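Local atomic coordinates of endoglucanase FnCel5A (Fervidobacterium nodosum, PDB entry 3NCO), a protein that probably hydrolyses internal beta-1,4-glucosidic bonds of cellulose, as a family 5 glycoside hydrolase built on a TIM barrel. Residues A[176-181]-A[185-190]; A[143-148]-A[152-157]; A[240-245]-A[280-285]. All blocks are in the same frame, centred on the assembly; numbering follows the deposited sequence.

Contact 1 (A[176-181]-A[185-190]); sequences IDVPNW and SYVREL
The contact lies at the C-terminal end of barrel strand 174-177, where the chain runs into a loop and folds back on it as a 3-10 segment that includes residues 185-189. Asn180 and Tyr186 meet at its outer end. The side-chain amide of Asn180 lies flat over one face of the Tyr186 ring, with the two planes only 4° apart. Asn180 CB makes a CH-pi contact, 3.4 Å from the centroid of the Tyr186 ring and 8° off the ring normal. Asn180 CG sits 3.4 Å from Tyr186 CZ, so the amide extends over the phenol end. Asn180 ND2 is near Tyr186 OH, but the angle is poor for a hydrogen bond.

Next to this stack, toward the barrel, the contact is apolar. Val178 CG1 packs on the backbone of the 3-10 segment, 3.8 Å from Val187 N. The other branch, Val178 CG2, meets Val187 CG2 at 4.0 Å. A chi1 of -176° turns the Leu190 side chain toward the strand, and Leu190 CD1 ends 3.9 Å from Ile176 CG2. Pro179 CD rests 4.3 Å from Leu190 CB. Within the 3-10 segment, Glu189 N bonds to Tyr186 O at 2.9 Å.

Helix 151-168 borders one flank, with Pro151 against Pro179 and Asn155 against Leu190. Strand 198-204 packs on Val178 and Leu190 through Val200. Helix 232-252 meets Val187 and Leu190 through Trp248. The contact thus fills the junction between strand 174-177, the next barrel strand and these two outer helices.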
loop_
_atom_site.group_PDB
_atom_site.type_symbol
_atom_site.label_atom_id
_atom_site.label_comp_id
_atom_site.label_asym_id
_atom_site.label_seq_id
_atom_site.Cartn_x
_atom_site.Cartn_y
_atom_site.Cartn_z
ATOM N N ILE A 176 -6.081 2.349 7.155
ATOM C CA ILE A 176 -6.153 1.128 7.964
ATOM C C ILE A 176 -6.232 -0.121 7.077
ATOM O O ILE A 176 -7.182 -0.282 6.294
ATOM C CB ILE A 176 -7.443 1.153 8.881
ATOM C CG1 ILE A 176 -7.529 2.469 9.631
ATOM C CG2 ILE A 176 -7.500 -0.047 9.805
ATOM C CD1 ILE A 176 -6.271 2.859 10.414
ATOM N N ASP A 177 -5.228 -0.987 7.173
ATOM C CA ASP A 177 -5.206 -2.229 6.382
ATOM C C ASP A 177 -6.119 -3.298 6.934
ATOM O O ASP A 177 -6.234 -3.489 8.109
ATOM C CB ASP A 177 -3.784 -2.827 6.340
ATOM C CG ASP A 177 -2.833 -2.006 5.364
ATOM O OD1 ASP A 177 -2.882 -0.745 5.408
ATOM O OD2 ASP A 177 -2.005 -2.621 4.634
ATOM N N VAL A 178 -6.730 -3.987 6.011
ATOM C CA VAL A 178 -7.449 -5.247 6.277
ATOM C C VAL A 178 -6.421 -6.267 6.799
ATOM O O VAL A 178 -5.270 -6.289 6.302
ATOM C CB VAL A 178 -8.090 -5.669 4.941
ATOM C CG1 VAL A 178 -8.654 -7.065 5.107
ATOM C CG2 VAL A 178 -9.202 -4.659 4.654
ATOM N N PRO A 179 -6.813 -7.088 7.797
ATOM C CA PRO A 179 -5.863 -8.054 8.404
ATOM C C PRO A 179 -5.708 -9.294 7.507
ATOM O O PRO A 179 -6.160 -9.280 6.345
ATOM C CB PRO A 179 -6.468 -8.363 9.773
ATOM C CG PRO A 179 -7.974 -8.177 9.542
ATOM C CD PRO A 179 -8.165 -7.165 8.414
ATOM N N ASN A 180 -5.001 -10.328 8.015
ATOM C CA ASN A 180 -4.714 -11.548 7.237
ATOM C C ASN A 180 -4.162 -11.229 5.845
ATOM O O ASN A 180 -4.700 -11.630 4.801
ATOM C CB ASN A 180 -5.932 -12.466 7.160
ATOM C CG ASN A 180 -5.544 -13.930 7.191
ATOM O OD1 ASN A 180 -5.625 -14.586 8.235
ATOM N ND2 ASN A 180 -5.128 -14.456 6.040
ATOM N N TRP A 181 -3.049 -10.507 5.862
ATOM C CA TRP A 181 -2.362 -10.095 4.615
ATOM C C TRP A 181 -3.177 -9.128 3.761
ATOM O O TRP A 181 -2.857 -8.964 2.558
ATOM C CB TRP A 181 -2.005 -11.312 3.749
ATOM C CG TRP A 181 -1.270 -12.309 4.474
ATOM C CD1 TRP A 181 -1.710 -13.569 4.866
ATOM C CD2 TRP A 181 0.061 -12.196 4.913
ATOM N NE1 TRP A 181 -0.713 -14.222 5.516
ATOM C CE2 TRP A 181 0.391 -13.414 5.560
ATOM C CE3 TRP A 181 1.024 -11.209 4.806
ATOM C CZ2 TRP A 181 1.636 -13.644 6.117
ATOM C CZ3 TRP A 181 2.277 -11.434 5.373
ATOM C CH2 TRP A 181 2.574 -12.649 6.001
ATOM N N SER A 185 -11.168 -11.002 1.440
ATOM C CA SER A 185 -12.236 -11.719 2.117
ATOM C C SER A 185 -12.248 -11.460 3.610
ATOM O O SER A 185 -13.240 -11.828 4.294
ATOM C CB SER A 185 -12.143 -13.211 1.869
ATOM O OG SER A 185 -10.976 -13.731 2.453
ATOM N N TYR A 186 -11.178 -10.879 4.146
ATOM C CA TYR A 186 -11.108 -10.655 5.581
ATOM C C TYR A 186 -11.605 -9.264 5.969
ATOM O O TYR A 186 -11.489 -8.842 7.107
ATOM C CB TYR A 186 -9.658 -10.891 6.063
ATOM C CG TYR A 186 -9.237 -12.322 5.993
ATOM C CD1 TYR A 186 -9.347 -13.136 7.113
ATOM C CD2 TYR A 186 -8.718 -12.862 4.809
ATOM C CE1 TYR A 186 -8.981 -14.476 7.057
ATOM C CE2 TYR A 186 -8.327 -14.216 4.748
ATOM C CZ TYR A 186 -8.453 -14.991 5.888
ATOM O OH TYR A 186 -8.076 -16.320 5.864
ATOM N N VAL A 187 -12.168 -8.539 5.015
ATOM C CA VAL A 187 -12.668 -7.200 5.277
ATOM C C VAL A 187 -13.678 -7.204 6.457
ATOM O O VAL A 187 -13.674 -6.311 7.297
ATOM C CB VAL A 187 -13.203 -6.558 3.957
ATOM C CG1 VAL A 187 -14.629 -7.049 3.609
ATOM C CG2 VAL A 187 -13.137 -5.087 4.048
ATOM N N ARG A 188 -14.492 -8.262 6.579
ATOM C CA ARG A 188 -15.514 -8.304 7.596
ATOM C C ARG A 188 -14.933 -8.478 8.991
ATOM O O ARG A 188 -15.662 -8.366 9.970
ATOM C CB ARG A 188 -16.489 -9.458 7.309
ATOM C CG ARG A 188 -15.786 -10.863 7.231
ATOM C CD ARG A 188 -16.834 -11.949 6.879
ATOM N NE ARG A 188 -16.434 -13.350 7.066
ATOM C CZ ARG A 188 -15.835 -14.158 6.169
ATOM N NH1 ARG A 188 -15.593 -15.430 6.543
ATOM N NH2 ARG A 188 -15.437 -13.743 4.936
ATOM N N GLU A 189 -13.640 -8.800 9.100
ATOM C CA GLU A 189 -13.049 -9.011 10.422
ATOM C C GLU A 189 -12.572 -7.697 10.972
ATOM O O GLU A 189 -12.246 -7.616 12.121
ATOM C CB GLU A 189 -11.830 -9.967 10.346
ATOM C CG GLU A 189 -12.085 -11.283 9.620
ATOM C CD GLU A 189 -12.987 -12.236 10.356
ATOM O OE1 GLU A 189 -13.279 -12.014 11.561
ATOM O OE2 GLU A 189 -13.408 -13.229 9.714
ATOM N N LEU A 190 -12.497 -6.669 10.131
ATOM C CA LEU A 190 -11.951 -5.377 10.582
ATOM C C LEU A 190 -13.005 -4.621 11.370
ATOM O O LEU A 190 -14.137 -4.461 10.885
ATOM C CB LEU A 190 -11.519 -4.566 9.359
ATOM C CG LEU A 190 -10.840 -3.226 9.546
ATOM C CD1 LEU A 190 -9.575 -3.343 10.415
ATOM C CD2 LEU A 190 -10.527 -2.594 8.155
#

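Contact 2 (A[143-148]-A[152-157]). With PO4 (phosphate ion), chain E.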
loop_
_atom_site.group_PDB
_atom_site.type_symbol
_atom_site.label_atom_id
_atom_site.label_comp_id
_atom_site.label_asym_id
_atom_site.label_seq_id
_atom_site.Cartn_x
_atom_site.Cartn_y
_atom_site.Cartn_z
ATOM N N ASN A 143 1.354 -2.238 7.108
ATOM C CA ASN A 143 1.099 -3.030 5.908
ATOM C C ASN A 143 0.760 -4.468 6.262
ATOM O O ASN A 143 1.509 -5.157 6.935
ATOM C CB ASN A 143 2.398 -3.031 5.101
ATOM C CG ASN A 143 2.305 -3.854 3.848
ATOM O OD1 ASN A 143 2.972 -4.906 3.718
ATOM N ND2 ASN A 143 1.485 -3.446 2.987
ATOM N N GLU A 144 -0.396 -4.924 5.757
ATOM C CA GLU A 144 -0.712 -6.375 5.860
ATOM C C GLU A 144 -0.521 -6.981 7.262
ATOM O O GLU A 144 0.380 -7.772 7.483
ATOM C CB GLU A 144 0.118 -7.153 4.832
ATOM C CG GLU A 144 -0.330 -6.828 3.434
ATOM C CD GLU A 144 0.380 -7.613 2.383
ATOM O OE1 GLU A 144 1.293 -8.396 2.710
ATOM O OE2 GLU A 144 0.098 -7.438 1.197
ATOM N N PRO A 145 -1.384 -6.613 8.211
ATOM C CA PRO A 145 -1.364 -7.338 9.440
ATOM C C PRO A 145 -1.559 -8.793 9.104
ATOM O O PRO A 145 -2.259 -9.091 8.110
ATOM C CB PRO A 145 -2.640 -6.850 10.139
ATOM C CG PRO A 145 -2.743 -5.441 9.704
ATOM C CD PRO A 145 -2.477 -5.610 8.195
ATOM N N ALA A 146 -0.914 -9.681 9.856
ATOM C CA ALA A 146 -1.010 -11.148 9.602
ATOM C C ALA A 146 -0.328 -11.954 10.664
ATOM O O ALA A 146 0.175 -11.402 11.627
ATOM C CB ALA A 146 -0.402 -11.512 8.261
ATOM N N GLN A 147 -0.412 -13.291 10.533
ATOM C CA GLN A 147 0.276 -14.175 11.454
ATOM C C GLN A 147 -0.272 -13.943 12.835
ATOM O O GLN A 147 -1.481 -14.028 13.006
ATOM C CB GLN A 147 1.809 -14.047 11.371
ATOM C CG GLN A 147 2.307 -14.534 9.987
ATOM C CD GLN A 147 3.813 -14.730 9.995
ATOM O OE1 GLN A 147 4.336 -15.572 10.740
ATOM N NE2 GLN A 147 4.521 -13.949 9.202
ATOM N N ASN A 148 0.568 -13.671 13.829
ATOM C CA ASN A 148 0.058 -13.597 15.209
ATOM C C ASN A 148 -0.616 -12.262 15.499
ATOM O O ASN A 148 -1.250 -12.086 16.531
ATOM C CB ASN A 148 1.193 -13.832 16.168
ATOM C CG ASN A 148 1.622 -15.307 16.162
ATOM O OD1 ASN A 148 0.822 -16.194 15.745
ATOM N ND2 ASN A 148 2.862 -15.570 16.526
ATOM N N THR A 152 -8.230 -9.763 15.548
ATOM C CA THR A 152 -8.490 -9.289 16.916
ATOM C C THR A 152 -7.385 -8.422 17.502
ATOM O O THR A 152 -7.662 -7.368 18.089
ATOM C CB THR A 152 -8.800 -10.515 17.806
ATOM O OG1 THR A 152 -9.957 -11.179 17.286
ATOM C CG2 THR A 152 -8.988 -10.171 19.311
ATOM N N LYS A 153 -6.140 -8.864 17.386
ATOM C CA LYS A 153 -5.022 -8.092 17.948
ATOM C C LYS A 153 -4.882 -6.800 17.184
ATOM O O LYS A 153 -4.547 -5.757 17.754
ATOM C CB LYS A 153 -3.727 -8.883 17.770
ATOM C CG LYS A 153 -3.665 -10.147 18.633
ATOM C CD LYS A 153 -3.341 -9.872 20.103
ATOM C CE LYS A 153 -3.018 -11.150 20.912
ATOM N NZ LYS A 153 -3.047 -10.635 22.333
ATOM N N TRP A 154 -5.097 -6.865 15.874
ATOM C CA TRP A 154 -4.988 -5.656 15.091
ATOM C C TRP A 154 -6.073 -4.675 15.448
ATOM O O TRP A 154 -5.816 -3.482 15.509
ATOM C CB TRP A 154 -5.053 -6.045 13.636
ATOM C CG TRP A 154 -5.100 -4.957 12.680
ATOM C CD1 TRP A 154 -6.065 -4.795 11.739
ATOM C CD2 TRP A 154 -4.136 -3.882 12.494
ATOM N NE1 TRP A 154 -5.786 -3.673 10.973
ATOM C CE2 TRP A 154 -4.590 -3.128 11.380
ATOM C CE3 TRP A 154 -2.912 -3.549 13.090
ATOM C CZ2 TRP A 154 -3.904 -1.988 10.899
ATOM C CZ3 TRP A 154 -2.197 -2.424 12.593
ATOM C CH2 TRP A 154 -2.731 -1.646 11.528
ATOM N N ASN A 155 -7.279 -5.159 15.692
ATOM C CA ASN A 155 -8.386 -4.286 15.998
ATOM C C ASN A 155 -8.080 -3.589 17.325
ATOM O O ASN A 155 -8.559 -2.470 17.582
ATOM C CB ASN A 155 -9.678 -5.123 16.137
ATOM C CG ASN A 155 -10.308 -5.399 14.806
ATOM O OD1 ASN A 155 -10.087 -4.649 13.883
ATOM N ND2 ASN A 155 -11.049 -6.472 14.688
ATOM N N GLU A 156 -7.298 -4.267 18.165
ATOM C CA GLU A 156 -6.902 -3.705 19.458
ATOM C C GLU A 156 -5.754 -2.703 19.349
ATOM O O GLU A 156 -5.731 -1.661 20.046
ATOM C CB GLU A 156 -6.556 -4.806 20.476
ATOM C CG GLU A 156 -7.798 -5.704 20.782
ATOM C CD GLU A 156 -7.507 -7.056 21.497
ATOM O OE1 GLU A 156 -8.501 -7.680 21.986
ATOM O OE2 GLU A 156 -6.342 -7.521 21.532
ATOM N N LEU A 157 -4.794 -3.033 18.468
ATOM C CA LEU A 157 -3.591 -2.259 18.301
ATOM C C LEU A 157 -3.714 -0.947 17.509
ATOM O O LEU A 157 -3.221 0.099 17.944
ATOM C CB LEU A 157 -2.506 -3.169 17.646
ATOM C CG LEU A 157 -1.177 -2.487 17.315
ATOM C CD1 LEU A 157 -0.563 -1.908 18.585
ATOM C CD2 LEU A 157 -0.213 -3.511 16.680
HETATM P P PO4 E . -12.607 -8.909 17.487
HETATM O O1 PO4 E . -12.734 -9.642 16.161
HETATM O O2 PO4 E . -13.972 -8.477 18.024
HETATM O O3 PO4 E . -11.986 -9.917 18.454
HETATM O O4 PO4 E . -11.819 -7.599 17.319
#
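Pro145 and Trp154 make the main contact, a CH-pi interaction. Pro145 CG stands over one face of the indole, 3.5 Å from the centroid of the five-membered ring of Trp154 and 15° off its normal. Its nearest ring atom is Trp154 CE2, at 3.4 Å from Pro145 CG. Pro145 CB lies farther along the same indole, 4.0 Å from Trp154 CG. The indole is swung toward the loop because Trp154 CG is anti to the backbone N (chi1 174°). The indole nitrogen is fixed too: Trp154 NE1 donates to Asp177 O in strand 174-177. The NE1 bond and the proline over one face both help to fix the ring, and Tyr158 meets it as well.

A second, lighter van der Waals contact joins the far end of the loop to the helix. Lys153 CG comes within 3.7 Å of Asn148 O. The lysine chain bends at chi2, and its ammonium group forms a salt bridge with Asp113. The amide of Asn148 likewise bonds elsewhere, from ND2 to Gln110 O.

Polar contacts to a phosphate ion, probably from the crystallisation liquor, lie on another part of the helix. Thr152 OG1 donates to phosphate O3 at 2.7 Å. Asn155 ND2 donates to phosphate O4 at 3.0 Å, with an angle of 158° at the hydrogen. The same ND2 also bonds to Glu189 O.

Loop 143-148 follows strand 137-140 and leads into helix 151-168. The contact belongs to a beta-alpha unit of the TIM barrel: the loop leaving strand 137-140 packs back on the first turns of helix 151-168.

Contact 3 (A[240-245]-A[280-285])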
loop_
_atom_site.group_PDB
_atom_site.type_symbol
_atom_site.label_atom_id
_atom_site.label_comp_id
_atom_site.label_asym_id
_atom_site.label_seq_id
_atom_site.Cartn_x
_atom_site.Cartn_y
_atom_site.Cartn_z
ATOM N N ASN A 240 -16.935 -10.330 -8.209
ATOM C CA ASN A 240 -17.583 -10.892 -7.024
ATOM C C ASN A 240 -16.750 -10.485 -5.791
ATOM O O ASN A 240 -17.286 -10.092 -4.753
ATOM C CB ASN A 240 -17.717 -12.439 -7.188
ATOM C CG ASN A 240 -18.486 -13.142 -6.037
ATOM O OD1 ASN A 240 -19.699 -12.928 -5.835
ATOM N ND2 ASN A 240 -17.792 -14.026 -5.325
ATOM N N HIS A 241 -15.424 -10.635 -5.897
ATOM C CA HIS A 241 -14.536 -10.250 -4.780
ATOM C C HIS A 241 -14.682 -8.753 -4.410
ATOM O O HIS A 241 -14.754 -8.391 -3.227
ATOM C CB HIS A 241 -13.103 -10.540 -5.185
ATOM C CG HIS A 241 -12.815 -12.005 -5.330
ATOM N ND1 HIS A 241 -11.717 -12.477 -6.012
ATOM C CD2 HIS A 241 -13.479 -13.097 -4.877
ATOM C CE1 HIS A 241 -11.688 -13.797 -5.935
ATOM N NE2 HIS A 241 -12.748 -14.199 -5.252
ATOM N N PHE A 242 -14.614 -7.889 -5.413
ATOM C CA PHE A 242 -14.613 -6.430 -5.165
ATOM C C PHE A 242 -16.001 -5.961 -4.716
ATOM O O PHE A 242 -16.104 -5.057 -3.852
ATOM C CB PHE A 242 -14.201 -5.665 -6.422
ATOM C CG PHE A 242 -12.721 -5.635 -6.662
ATOM C CD1 PHE A 242 -11.933 -6.783 -6.530
ATOM C CD2 PHE A 242 -12.097 -4.434 -6.949
ATOM C CE1 PHE A 242 -10.523 -6.719 -6.726
ATOM C CE2 PHE A 242 -10.716 -4.363 -7.126
ATOM C CZ PHE A 242 -9.948 -5.510 -7.053
ATOM N N LYS A 243 -17.045 -6.585 -5.260
ATOM C CA LYS A 243 -18.425 -6.315 -4.762
ATOM C C LYS A 243 -18.578 -6.604 -3.257
ATOM O O LYS A 243 -19.230 -5.868 -2.492
ATOM C CB LYS A 243 -19.450 -7.065 -5.599
ATOM C CG LYS A 243 -20.915 -6.791 -5.180
ATOM C CD LYS A 243 -21.888 -7.539 -6.102
ATOM C CE LYS A 243 -22.065 -8.947 -5.597
ATOM N NZ LYS A 243 -23.520 -9.266 -5.442
ATOM N N TYR A 244 -17.984 -7.715 -2.809
ATOM C CA TYR A 244 -18.008 -8.022 -1.407
ATOM C C TYR A 244 -17.384 -6.889 -0.599
ATOM O O TYR A 244 -17.934 -6.486 0.435
ATOM C CB TYR A 244 -17.265 -9.346 -1.180
ATOM C CG TYR A 244 -17.207 -9.833 0.236
ATOM C CD1 TYR A 244 -18.326 -10.398 0.832
ATOM C CD2 TYR A 244 -16.001 -9.822 0.949
ATOM C CE1 TYR A 244 -18.279 -10.886 2.116
ATOM C CE2 TYR A 244 -15.960 -10.311 2.309
ATOM C CZ TYR A 244 -17.129 -10.842 2.837
ATOM O OH TYR A 244 -17.180 -11.373 4.117
ATOM N N VAL A 245 -16.230 -6.369 -1.052
ATOM C CA VAL A 245 -15.584 -5.255 -0.299
ATOM C C VAL A 245 -16.438 -3.979 -0.363
ATOM O O VAL A 245 -16.570 -3.274 0.658
ATOM C CB VAL A 245 -14.181 -4.973 -0.824
ATOM C CG1 VAL A 245 -13.490 -3.756 -0.084
ATOM C CG2 VAL A 245 -13.293 -6.292 -0.682
ATOM N N ARG A 280 -7.929 -2.951 -12.525
ATOM C CA ARG A 280 -8.074 -1.491 -12.530
ATOM C C ARG A 280 -9.530 -1.038 -12.851
ATOM O O ARG A 280 -10.099 -0.200 -12.163
ATOM C CB ARG A 280 -7.100 -0.821 -13.500
ATOM C CG ARG A 280 -7.376 0.691 -13.542
ATOM C CD ARG A 280 -6.634 1.400 -14.654
ATOM N NE ARG A 280 -6.946 0.862 -15.972
ATOM C CZ ARG A 280 -8.002 1.207 -16.667
ATOM N NH1 ARG A 280 -8.218 0.707 -17.875
ATOM N NH2 ARG A 280 -8.834 2.094 -16.160
ATOM N N ARG A 281 -10.122 -1.590 -13.919
ATOM C CA ARG A 281 -11.486 -1.195 -14.303
ATOM C C ARG A 281 -12.499 -1.517 -13.220
ATOM O O ARG A 281 -13.439 -0.743 -13.013
ATOM C CB ARG A 281 -11.914 -1.948 -15.560
ATOM C CG ARG A 281 -11.134 -1.549 -16.801
ATOM C CD ARG A 281 -11.723 -2.212 -18.108
ATOM N NE ARG A 281 -12.247 -3.587 -17.898
ATOM C CZ ARG A 281 -11.803 -4.721 -18.491
ATOM N NH1 ARG A 281 -10.793 -4.707 -19.354
ATOM N NH2 ARG A 281 -12.380 -5.897 -18.206
ATOM N N ILE A 282 -12.351 -2.670 -12.568
ATOM C CA ILE A 282 -13.331 -3.079 -11.556
ATOM C C ILE A 282 -13.149 -2.261 -10.265
ATOM O O ILE A 282 -14.138 -1.888 -9.612
ATOM C CB ILE A 282 -13.283 -4.599 -11.291
ATOM C CG1 ILE A 282 -13.748 -5.346 -12.563
ATOM C CG2 ILE A 282 -14.121 -4.993 -10.038
ATOM C CD1 ILE A 282 -13.640 -6.886 -12.486
ATOM N N ALA A 283 -11.904 -1.924 -9.936
ATOM C CA ALA A 283 -11.694 -0.990 -8.816
ATOM C C ALA A 283 -12.343 0.366 -9.151
ATOM O O ALA A 283 -13.002 0.957 -8.300
ATOM C CB ALA A 283 -10.168 -0.816 -8.494
ATOM N N GLU A 284 -12.223 0.824 -10.408
ATOM C CA GLU A 284 -12.816 2.119 -10.761
ATOM C C GLU A 284 -14.342 2.032 -10.622
ATOM O O GLU A 284 -14.987 2.983 -10.101
ATOM C CB GLU A 284 -12.443 2.525 -12.202
ATOM C CG GLU A 284 -11.025 3.037 -12.327
ATOM C CD GLU A 284 -10.561 3.047 -13.802
ATOM O OE1 GLU A 284 -11.407 2.758 -14.698
ATOM O OE2 GLU A 284 -9.354 3.332 -14.060
ATOM N N GLU A 285 -14.912 0.901 -11.062
ATOM C CA GLU A 285 -16.359 0.731 -11.081
ATOM C C GLU A 285 -16.941 0.796 -9.671
ATOM O O GLU A 285 -18.048 1.326 -9.466
ATOM C CB GLU A 285 -16.730 -0.571 -11.806
ATOM C CG GLU A 285 -18.142 -1.088 -11.590
ATOM C CD GLU A 285 -18.279 -2.590 -11.948
ATOM O OE1 GLU A 285 -17.347 -3.138 -12.633
ATOM O OE2 GLU A 285 -19.335 -3.201 -11.566
#
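Phe242 and Ile282 meet where helix 232-252 packs beside helix 269-285. Ile282 CG2 approaches the root of the aromatic side chain, 3.7 Å from Phe242 CB and as near to Phe242 CG. It comes at the ring obliquely. Ala283 takes the next place along the ring. Its CB lies at the edge, in the ring plane, 3.8 Å from Phe242 CE2. Ile282 CG2 points opposite to the backbone N, and this brings the methyl branch to the phenylalanine.

Farther out, Phe202 and Tyr204 of strand 198-204 make edge-to-face contacts with the Phe242 ring. Leu258 of strand 256-261 touches both Phe242 and Ala283. Ile282 also packs on Ile238 and Val235, about one and two turns before Phe242 in helix 232-252. Glu285 adds a salt bridge to Arg239 between the two helices.

With an alanine in place of Phe242, the gap beside Ile282 and Ala283 would probably be left unfilled, and Phe202 and Tyr204 would lose the edge-to-face contact made here.

All three touching residues are buried, and their apolar side chains meet carbon to carbon, which suggests that shape and the exclusion of water hold this part of the interface.

How the contacts relate
Following the chain from the N terminus, contact 2 comes first. It closes the short loop between strand 137-140 and helix 151-168. Contact 1 starts at the end of strand 174-177 and closes the loop that turns back there. Contact 3 comes last and spans 34 residues, including strand 256-261, to join helix 232-252 to helix 269-285. The three stand in series; none nests in or crosses another. Contacts 1 and 2 touch directly, with a probable hydrogen bond from Trp181 N to Pro145 O at 2.8 Å. Contact 1 also reaches contact 3, where Val187 and Arg188 meet Tyr244. Contacts 2 and 3 stay apart, about 13 Å between nearest atoms.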